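Local structure of carbonic anhydrase (Porphyridium purpureum, 1DDZ) at residues H154-L166 with N177-H189. The protein probably catalyses the reversible hydration of carbon dioxide to hydrogencarbonate and a proton, as a zinc-dependent carbonic anhydrase of the beta class. Numbering follows the deposited sequence.
Sequences HIRDVRRMNAKYL and NRLIELNVLEQVH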
ATOM      1  N   HIS A 154       1.565 -12.758  -1.448  1.00 10.27           N
ATOM      2  CA  HIS A 154       3.006 -12.576  -1.531  1.00  8.35           C
ATOM      3  C   HIS A 154       3.748 -13.805  -1.067  1.00  8.73           C
ATOM      4  O   HIS A 154       4.787 -14.147  -1.613  1.00 12.37           O
ATOM      5  CB  HIS A 154       3.454 -11.342  -0.743  1.00  8.71           C
ATOM      6  CG  HIS A 154       3.001 -10.058  -1.351  1.00  7.00           C
ATOM      7  ND1 HIS A 154       3.624  -9.494  -2.448  1.00  7.00           N
ATOM      8  CD2 HIS A 154       1.965  -9.245  -1.057  1.00  7.00           C
ATOM      9  CE1 HIS A 154       2.984  -8.398  -2.799  1.00  7.00           C
ATOM     10  NE2 HIS A 154       1.975  -8.228  -1.969  1.00  7.00           N
ATOM     11  N   ILE A 155       3.199 -14.491  -0.077  1.00  9.71           N
ATOM     12  CA  ILE A 155       3.801 -15.722   0.421  1.00 13.48           C
ATOM     13  C   ILE A 155       3.654 -16.802  -0.669  1.00 15.46           C
ATOM     14  O   ILE A 155       4.507 -17.668  -0.828  1.00 16.10           O
ATOM     15  CB  ILE A 155       3.108 -16.170   1.693  1.00 13.22           C
ATOM     16  CG1 ILE A 155       3.359 -15.139   2.790  1.00 17.78           C
ATOM     17  CG2 ILE A 155       3.610 -17.547   2.122  1.00 19.58           C
ATOM     18  CD1 ILE A 155       2.704 -15.467   4.104  1.00 16.16           C
ATOM     19  N   ARG A 156       2.556 -16.719  -1.420  1.00 18.37           N
ATOM     20  CA  ARG A 156       2.256 -17.635  -2.526  1.00 16.94           C
ATOM     21  C   ARG A 156       3.280 -17.450  -3.632  1.00 13.94           C
ATOM     22  O   ARG A 156       3.653 -18.392  -4.304  1.00 15.17           O
ATOM     23  CB  ARG A 156       0.863 -17.371  -3.062  1.00 13.38           C
ATOM     24  CG  ARG A 156      -0.190 -17.926  -2.186  1.00 17.66           C
ATOM     25  CD  ARG A 156      -0.246 -19.406  -2.402  1.00 25.70           C
ATOM     26  NE  ARG A 156      -1.632 -19.799  -2.509  1.00 28.71           N
ATOM     27  CZ  ARG A 156      -2.253 -20.148  -3.630  1.00 25.85           C
ATOM     28  NH1 ARG A 156      -1.627 -20.203  -4.802  1.00 21.26           N
ATOM     29  NH2 ARG A 156      -3.549 -20.349  -3.570  1.00 27.24           N
ATOM     30  N   ASP A 157       3.756 -16.225  -3.799  1.00 14.05           N
ATOM     31  CA  ASP A 157       4.783 -15.971  -4.791  1.00 12.89           C
ATOM     32  C   ASP A 157       6.048 -16.667  -4.352  1.00 14.30           C
ATOM     33  O   ASP A 157       6.773 -17.175  -5.180  1.00 20.93           O
ATOM     34  CB  ASP A 157       5.041 -14.490  -4.959  1.00 13.09           C
ATOM     35  CG  ASP A 157       3.971 -13.814  -5.766  1.00 17.70           C
ATOM     36  OD1 ASP A 157       3.060 -14.503  -6.272  1.00 15.39           O
ATOM     37  OD2 ASP A 157       4.032 -12.576  -5.883  1.00 19.03           O
ATOM     38  N   VAL A 158       6.297 -16.720  -3.046  1.00 13.33           N
ATOM     39  CA  VAL A 158       7.475 -17.411  -2.530  1.00 10.56           C
ATOM     40  C   VAL A 158       7.373 -18.911  -2.838  1.00 10.33           C
ATOM     41  O   VAL A 158       8.344 -19.511  -3.286  1.00  8.44           O
ATOM     42  CB  VAL A 158       7.638 -17.193  -1.011  1.00 11.52           C
ATOM     43  CG1 VAL A 158       8.875 -17.911  -0.495  1.00  8.64           C
ATOM     44  CG2 VAL A 158       7.746 -15.709  -0.724  1.00  9.96           C
ATOM     45  N   ARG A 159       6.195 -19.503  -2.639  1.00 12.90           N
ATOM     46  CA  ARG A 159       6.013 -20.928  -2.921  1.00 16.05           C
ATOM     47  C   ARG A 159       6.185 -21.168  -4.424  1.00 19.06           C
ATOM     48  O   ARG A 159       6.860 -22.110  -4.838  1.00 18.93           O
ATOM     49  CB  ARG A 159       4.634 -21.425  -2.471  1.00 15.13           C
ATOM     50  CG  ARG A 159       4.553 -22.959  -2.374  1.00 23.67           C
ATOM     51  CD  ARG A 159       3.120 -23.486  -2.183  1.00 30.39           C
ATOM     52  NE  ARG A 159       2.361 -23.496  -3.437  1.00 33.52           N
ATOM     53  CZ  ARG A 159       1.859 -24.584  -4.028  1.00 30.34           C
ATOM     54  NH1 ARG A 159       1.993 -25.801  -3.505  1.00 22.69           N
ATOM     55  NH2 ARG A 159       1.269 -24.452  -5.201  1.00 36.08           N
ATOM     56  N   ARG A 160       5.652 -20.249  -5.221  1.00 20.75           N
ATOM     57  CA  ARG A 160       5.731 -20.317  -6.677  1.00 22.22           C
ATOM     58  C   ARG A 160       7.178 -20.261  -7.177  1.00 21.65           C
ATOM     59  O   ARG A 160       7.616 -21.138  -7.915  1.00 21.32           O
ATOM     60  CB  ARG A 160       4.898 -19.184  -7.285  1.00 26.41           C
ATOM     61  CG  ARG A 160       4.883 -19.105  -8.802  1.00 33.46           C
ATOM     62  CD  ARG A 160       3.888 -18.051  -9.290  1.00 42.31           C
ATOM     63  NE  ARG A 160       4.533 -17.026 -10.120  1.00 52.17           N
ATOM     64  CZ  ARG A 160       4.517 -17.003 -11.455  1.00 55.12           C
ATOM     65  NH1 ARG A 160       3.882 -17.951 -12.138  1.00 61.07           N
ATOM     66  NH2 ARG A 160       5.161 -16.046 -12.117  1.00 53.31           N
ATOM     67  N   MET A 161       7.920 -19.242  -6.754  1.00 19.08           N
ATOM     68  CA  MET A 161       9.319 -19.069  -7.149  1.00 22.02           C
ATOM     69  C   MET A 161      10.232 -20.187  -6.662  1.00 22.19           C
ATOM     70  O   MET A 161      11.281 -20.409  -7.243  1.00 25.80           O
ATOM     71  CB  MET A 161       9.886 -17.761  -6.599  1.00 24.71           C
ATOM     72  CG  MET A 161       9.368 -16.503  -7.252  1.00 35.14           C
ATOM     73  SD  MET A 161      10.093 -15.000  -6.523  1.00 43.32           S
ATOM     74  CE  MET A 161       9.204 -14.885  -4.944  1.00 34.39           C
ATOM     75  N   ASN A 162       9.838 -20.868  -5.593  1.00 18.08           N
ATOM     76  CA  ASN A 162      10.655 -21.911  -5.018  1.00 17.08           C
ATOM     77  C   ASN A 162      10.021 -23.286  -5.033  1.00 15.69           C
ATOM     78  O   ASN A 162      10.296 -24.092  -4.159  1.00 16.13           O
ATOM     79  CB  ASN A 162      10.992 -21.539  -3.586  1.00 17.14           C
ATOM     80  CG  ASN A 162      11.885 -20.351  -3.505  1.00 15.75           C
ATOM     81  OD1 ASN A 162      13.066 -20.462  -3.762  1.00 18.71           O
ATOM     82  ND2 ASN A 162      11.336 -19.203  -3.133  1.00 10.33           N
ATOM     83  N   ALA A 163       9.205 -23.563  -6.036  1.00 17.09           N
ATOM     84  CA  ALA A 163       8.547 -24.849  -6.169  1.00 19.53           C
ATOM     85  C   ALA A 163       9.555 -26.010  -6.101  1.00 21.32           C
ATOM     86  O   ALA A 163       9.329 -26.998  -5.391  1.00 23.04           O
ATOM     87  CB  ALA A 163       7.775 -24.888  -7.482  1.00 18.33           C
ATOM     88  N   LYS A 164      10.685 -25.858  -6.787  1.00 23.95           N
ATOM     89  CA  LYS A 164      11.748 -26.875  -6.818  1.00 27.55           C
ATOM     90  C   LYS A 164      12.239 -27.305  -5.442  1.00 28.32           C
ATOM     91  O   LYS A 164      12.498 -28.490  -5.198  1.00 34.09           O
ATOM     92  CB  LYS A 164      12.913 -26.377  -7.664  1.00 26.66           C
ATOM     93  CG  LYS A 164      13.330 -24.966  -7.325  1.00 31.52           C
ATOM     94  CD  LYS A 164      14.056 -24.312  -8.473  1.00 30.43           C
ATOM     95  CE  LYS A 164      14.502 -22.926  -8.106  1.00 33.91           C
ATOM     96  NZ  LYS A 164      15.403 -22.350  -9.131  1.00 35.68           N
ATOM     97  N   TYR A 165      12.338 -26.351  -4.531  1.00 24.15           N
ATOM     98  CA  TYR A 165      12.776 -26.658  -3.181  1.00 21.07           C
ATOM     99  C   TYR A 165      11.638 -27.228  -2.367  1.00 20.93           C
ATOM    100  O   TYR A 165      11.828 -28.138  -1.584  1.00 26.44           O
ATOM    101  CB  TYR A 165      13.279 -25.390  -2.530  1.00 17.75           C
ATOM    102  CG  TYR A 165      14.341 -24.747  -3.365  1.00 15.40           C
ATOM    103  CD1 TYR A 165      14.287 -23.391  -3.677  1.00 19.24           C
ATOM    104  CD2 TYR A 165      15.411 -25.500  -3.842  1.00 15.60           C
ATOM    105  CE1 TYR A 165      15.284 -22.792  -4.447  1.00 18.90           C
ATOM    106  CE2 TYR A 165      16.399 -24.927  -4.596  1.00 18.45           C
ATOM    107  CZ  TYR A 165      16.339 -23.571  -4.899  1.00 20.30           C
ATOM    108  OH  TYR A 165      17.357 -23.024  -5.637  1.00 19.98           O
ATOM    109  N   LEU A 166      10.432 -26.734  -2.611  1.00 20.45           N
ATOM    110  CA  LEU A 166       9.279 -27.174  -1.845  1.00 22.38           C
ATOM    111  C   LEU A 166       8.734 -28.572  -2.164  1.00 23.95           C
ATOM    112  O   LEU A 166       8.463 -29.359  -1.253  1.00 24.59           O
ATOM    113  CB  LEU A 166       8.178 -26.106  -1.874  1.00 21.01           C
ATOM    114  CG  LEU A 166       8.200 -24.879  -0.935  1.00 19.68           C
ATOM    115  CD1 LEU A 166       9.010 -25.172   0.305  1.00 17.70           C
ATOM    116  CD2 LEU A 166       8.716 -23.633  -1.610  1.00 13.47           C
ATOM    117  N   ASN A 177       8.149 -25.552   7.159  1.00 15.36           N
ATOM    118  CA  ASN A 177       9.443 -25.106   7.655  1.00 16.04           C
ATOM    119  C   ASN A 177      10.233 -24.475   6.533  1.00 13.90           C
ATOM    120  O   ASN A 177      10.734 -23.361   6.665  1.00 18.12           O
ATOM    121  CB  ASN A 177      10.262 -26.268   8.236  1.00 17.62           C
ATOM    122  CG  ASN A 177       9.775 -26.714   9.603  1.00 21.68           C
ATOM    123  OD1 ASN A 177       9.425 -25.906  10.451  1.00 21.32           O
ATOM    124  ND2 ASN A 177       9.800 -28.018   9.834  1.00 26.31           N
ATOM    125  N   ARG A 178      10.349 -25.180   5.417  1.00 13.39           N
ATOM    126  CA  ARG A 178      11.097 -24.655   4.291  1.00  9.11           C
ATOM    127  C   ARG A 178      10.479 -23.378   3.671  1.00 10.71           C
ATOM    128  O   ARG A 178      11.219 -22.485   3.266  1.00 11.55           O
ATOM    129  CB  ARG A 178      11.329 -25.740   3.232  1.00 14.68           C
ATOM    130  CG  ARG A 178      12.029 -25.227   1.988  1.00 10.32           C
ATOM    131  CD  ARG A 178      13.494 -25.569   1.909  1.00 19.75           C
ATOM    132  NE  ARG A 178      14.262 -25.407   3.143  1.00 22.14           N
ATOM    133  CZ  ARG A 178      15.414 -26.041   3.360  1.00 18.06           C
ATOM    134  NH1 ARG A 178      15.900 -26.844   2.425  1.00 12.08           N
ATOM    135  NH2 ARG A 178      16.035 -25.944   4.527  1.00 17.64           N
ATOM    136  N   LEU A 179       9.145 -23.286   3.588  1.00  9.21           N
ATOM    137  CA  LEU A 179       8.481 -22.074   3.048  1.00 11.33           C
ATOM    138  C   LEU A 179       8.831 -20.873   3.971  1.00 10.54           C
ATOM    139  O   LEU A 179       9.145 -19.798   3.500  1.00  8.60           O
ATOM    140  CB  LEU A 179       6.949 -22.221   3.073  1.00  8.59           C
ATOM    141  CG  LEU A 179       5.999 -21.622   2.032  1.00  9.45           C
ATOM    142  CD1 LEU A 179       4.722 -21.238   2.692  1.00  7.48           C
ATOM    143  CD2 LEU A 179       6.564 -20.461   1.273  1.00  7.82           C
ATOM    144  N   ILE A 180       8.753 -21.085   5.282  1.00 10.40           N
ATOM    145  CA  ILE A 180       9.045 -20.059   6.262  1.00 10.72           C
ATOM    146  C   ILE A 180      10.474 -19.572   6.094  1.00 10.13           C
ATOM    147  O   ILE A 180      10.715 -18.374   6.022  1.00 14.93           O
ATOM    148  CB  ILE A 180       8.734 -20.568   7.676  1.00  7.89           C
ATOM    149  CG1 ILE A 180       7.212 -20.644   7.831  1.00  7.54           C
ATOM    150  CG2 ILE A 180       9.369 -19.646   8.761  1.00 11.15           C
ATOM    151  CD1 ILE A 180       6.734 -21.387   9.071  1.00  7.00           C
ATOM    152  N   GLU A 181      11.407 -20.495   5.899  1.00 13.58           N
ATOM    153  CA  GLU A 181      12.816 -20.132   5.694  1.00 12.30           C
ATOM    154  C   GLU A 181      13.023 -19.390   4.371  1.00  9.19           C
ATOM    155  O   GLU A 181      13.767 -18.413   4.288  1.00 13.03           O
ATOM    156  CB  GLU A 181      13.687 -21.386   5.735  1.00 10.36           C
ATOM    157  CG  GLU A 181      13.643 -22.077   7.075  1.00 11.45           C
ATOM    158  CD  GLU A 181      14.112 -23.522   7.026  1.00 11.94           C
ATOM    159  OE1 GLU A 181      14.275 -24.069   5.920  1.00 14.55           O
ATOM    160  OE2 GLU A 181      14.286 -24.131   8.101  1.00 14.41           O
ATOM    161  N   LEU A 182      12.367 -19.860   3.324  1.00 10.92           N
ATOM    162  CA  LEU A 182      12.473 -19.219   2.025  1.00 10.56           C
ATOM    163  C   LEU A 182      11.774 -17.849   2.088  1.00 10.01           C
ATOM    164  O   LEU A 182      12.204 -16.894   1.427  1.00 10.08           O
ATOM    165  CB  LEU A 182      11.837 -20.110   0.944  1.00 11.83           C
ATOM    166  CG  LEU A 182      12.692 -21.327   0.559  1.00 19.06           C
ATOM    167  CD1 LEU A 182      11.891 -22.319  -0.300  1.00 17.12           C
ATOM    168  CD2 LEU A 182      13.947 -20.853  -0.178  1.00 14.53           C
ATOM    169  N   ASN A 183      10.692 -17.753   2.862  1.00  7.28           N
ATOM    170  CA  ASN A 183       9.987 -16.478   3.006  1.00  8.91           C
ATOM    171  C   ASN A 183      10.968 -15.440   3.604  1.00  7.00           C
ATOM    172  O   ASN A 183      11.169 -14.369   3.042  1.00 12.10           O
ATOM    173  CB  ASN A 183       8.741 -16.631   3.893  1.00  7.81           C
ATOM    174  CG  ASN A 183       7.917 -15.333   3.986  1.00  9.09           C
ATOM    175  OD1 ASN A 183       7.612 -14.714   2.971  1.00 13.63           O
ATOM    176  ND2 ASN A 183       7.593 -14.913   5.200  1.00  7.00           N
ATOM    177  N   VAL A 184      11.637 -15.788   4.694  1.00  7.00           N
ATOM    178  CA  VAL A 184      12.602 -14.877   5.309  1.00  8.43           C
ATOM    179  C   VAL A 184      13.650 -14.456   4.280  1.00 10.21           C
ATOM    180  O   VAL A 184      13.905 -13.260   4.116  1.00  9.16           O
ATOM    181  CB  VAL A 184      13.320 -15.518   6.535  1.00  8.02           C
ATOM    182  CG1 VAL A 184      14.424 -14.610   7.035  1.00  9.31           C
ATOM    183  CG2 VAL A 184      12.355 -15.771   7.643  1.00  7.00           C
ATOM    184  N   LEU A 185      14.204 -15.419   3.537  1.00 11.85           N
ATOM    185  CA  LEU A 185      15.237 -15.115   2.528  1.00 11.11           C
ATOM    186  C   LEU A 185      14.737 -14.167   1.457  1.00 11.12           C
ATOM    187  O   LEU A 185      15.461 -13.288   0.991  1.00 11.31           O
ATOM    188  CB  LEU A 185      15.751 -16.384   1.841  1.00 15.27           C
ATOM    189  CG  LEU A 185      17.217 -16.778   2.024  1.00 17.28           C
ATOM    190  CD1 LEU A 185      17.577 -17.827   0.985  1.00 16.27           C
ATOM    191  CD2 LEU A 185      18.125 -15.573   1.884  1.00 18.18           C
ATOM    192  N   GLU A 186      13.503 -14.371   1.036  1.00  7.50           N
ATOM    193  CA  GLU A 186      12.904 -13.495   0.033  1.00 11.84           C
ATOM    194  C   GLU A 186      12.709 -12.062   0.605  1.00 11.03           C
ATOM    195  O   GLU A 186      12.969 -11.070  -0.061  1.00 13.81           O
ATOM    196  CB  GLU A 186      11.576 -14.112  -0.418  1.00 12.72           C
ATOM    197  CG  GLU A 186      11.320 -14.027  -1.919  1.00 28.86           C
ATOM    198  CD  GLU A 186      12.477 -14.581  -2.777  1.00 34.80           C
ATOM    199  OE1 GLU A 186      13.148 -13.734  -3.410  1.00 34.78           O
ATOM    200  OE2 GLU A 186      12.695 -15.831  -2.830  1.00 35.94           O
ATOM    201  N   GLN A 187      12.287 -11.954   1.858  1.00 11.24           N
ATOM    202  CA  GLN A 187      12.114 -10.640   2.471  1.00 11.13           C
ATOM    203  C   GLN A 187      13.486  -9.939   2.605  1.00  7.98           C
ATOM    204  O   GLN A 187      13.606  -8.754   2.322  1.00 13.52           O
ATOM    205  CB  GLN A 187      11.374 -10.745   3.819  1.00  9.60           C
ATOM    206  CG  GLN A 187      10.008 -11.475   3.771  1.00  7.00           C
ATOM    207  CD  GLN A 187       9.183 -11.169   2.525  1.00  7.00           C
ATOM    208  OE1 GLN A 187       8.979 -10.019   2.172  1.00  7.00           O
ATOM    209  NE2 GLN A 187       8.744 -12.211   1.829  1.00 13.45           N
ATOM    210  N   VAL A 188      14.529 -10.677   2.969  1.00  8.27           N
ATOM    211  CA  VAL A 188      15.871 -10.105   3.063  1.00  7.00           C
ATOM    212  C   VAL A 188      16.235  -9.535   1.702  1.00 10.83           C
ATOM    213  O   VAL A 188      16.761  -8.425   1.591  1.00  9.75           O
ATOM    214  CB  VAL A 188      16.899 -11.162   3.484  1.00  7.68           C
ATOM    215  CG1 VAL A 188      18.332 -10.663   3.236  1.00  7.00           C
ATOM    216  CG2 VAL A 188      16.713 -11.472   4.951  1.00  7.00           C
ATOM    217  N   HIS A 189      15.929 -10.281   0.647  1.00 11.27           N
ATOM    218  CA  HIS A 189      16.197  -9.792  -0.700  1.00 11.90           C
ATOM    219  C   HIS A 189      15.488  -8.445  -0.924  1.00  8.31           C
ATOM    220  O   HIS A 189      16.058  -7.496  -1.489  1.00  9.11           O
ATOM    221  CB  HIS A 189      15.688 -10.789  -1.755  1.00 13.81           C
ATOM    222  CG  HIS A 189      15.781 -10.264  -3.164  1.00 20.77           C
ATOM    223  ND1 HIS A 189      14.752  -9.570  -3.770  1.00 23.72           N
ATOM    224  CD2 HIS A 189      16.810 -10.257  -4.042  1.00 16.79           C
ATOM    225  CE1 HIS A 189      15.155  -9.146  -4.960  1.00 27.94           C
ATOM    226  NE2 HIS A 189      16.399  -9.555  -5.142  1.00 22.77           N
TER
HETATM  227  O   HOH W   1       6.850 -12.766  -0.117  1.00 32.54           O
HETATM  228  O   HOH W   2      14.449 -27.610  -0.443  1.00 35.97           O
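Arg178 meets Leu166 through its aliphatic part: CG of Arg178 lies 3.5 Å from CD1 of Leu166. The chain then bends at chi2 and chi3, and its guanidinium turns side-on to Glu181. NE and NH2 of Arg178 both donate to Glu181 OE1, which lies in the guanidinium plane. A water links Tyr165 O to Arg178 NH1, the latter bond being weak.

Leu179 splits its two methyls. CD1 touches Ile155 CG2 at 3.9 Å, and CD2 touches Val158 CG1. Leu140 of helix 134-141 also packs on Leu179.

Leu182 reaches Asn162 from the opposite direction. Its CD1 is 3.5 Å from Asn162 CB and also meets Leu166 CD2 and Tyr165 CB. Asn162 follows the end of helix 154-161, and its amide is held by that preceding helix: ND2 donates to Val158 O at 3.0 Å.

Helices 154-161 and 177-189 cross at 105°, with their axes 9.6 Å apart. Val158 is the knob in a knobs-into-holes contact, set among Leu179, Leu182, Asn183 and Glu186. Both helices belong to the first of two carbonic anhydrase units in this chain, each with its own zinc ion.

Asn183 has CG anti to the backbone N (chi1 -176°), which brings OD1 to 3.8 Å from Val158 CG2. OD1 accepts from Gln187 NE2, which approaches from above the carbonyl plane. ND2 of Asn183 bonds to Ala99 O and Gln101 OE1. The Asn183 side chain is about 8 Å from the zinc ion.

Glu186 lays CG against Met161 CE at 3.8 Å. Its OE1 forms a salt bridge with Arg160 of the second subunit, so this end of the contact adjoins the dimer interface.

Gln187 NE2 also donates to a water that bonds weakly to His154 O, while its OE1 accepts from Cys102 N.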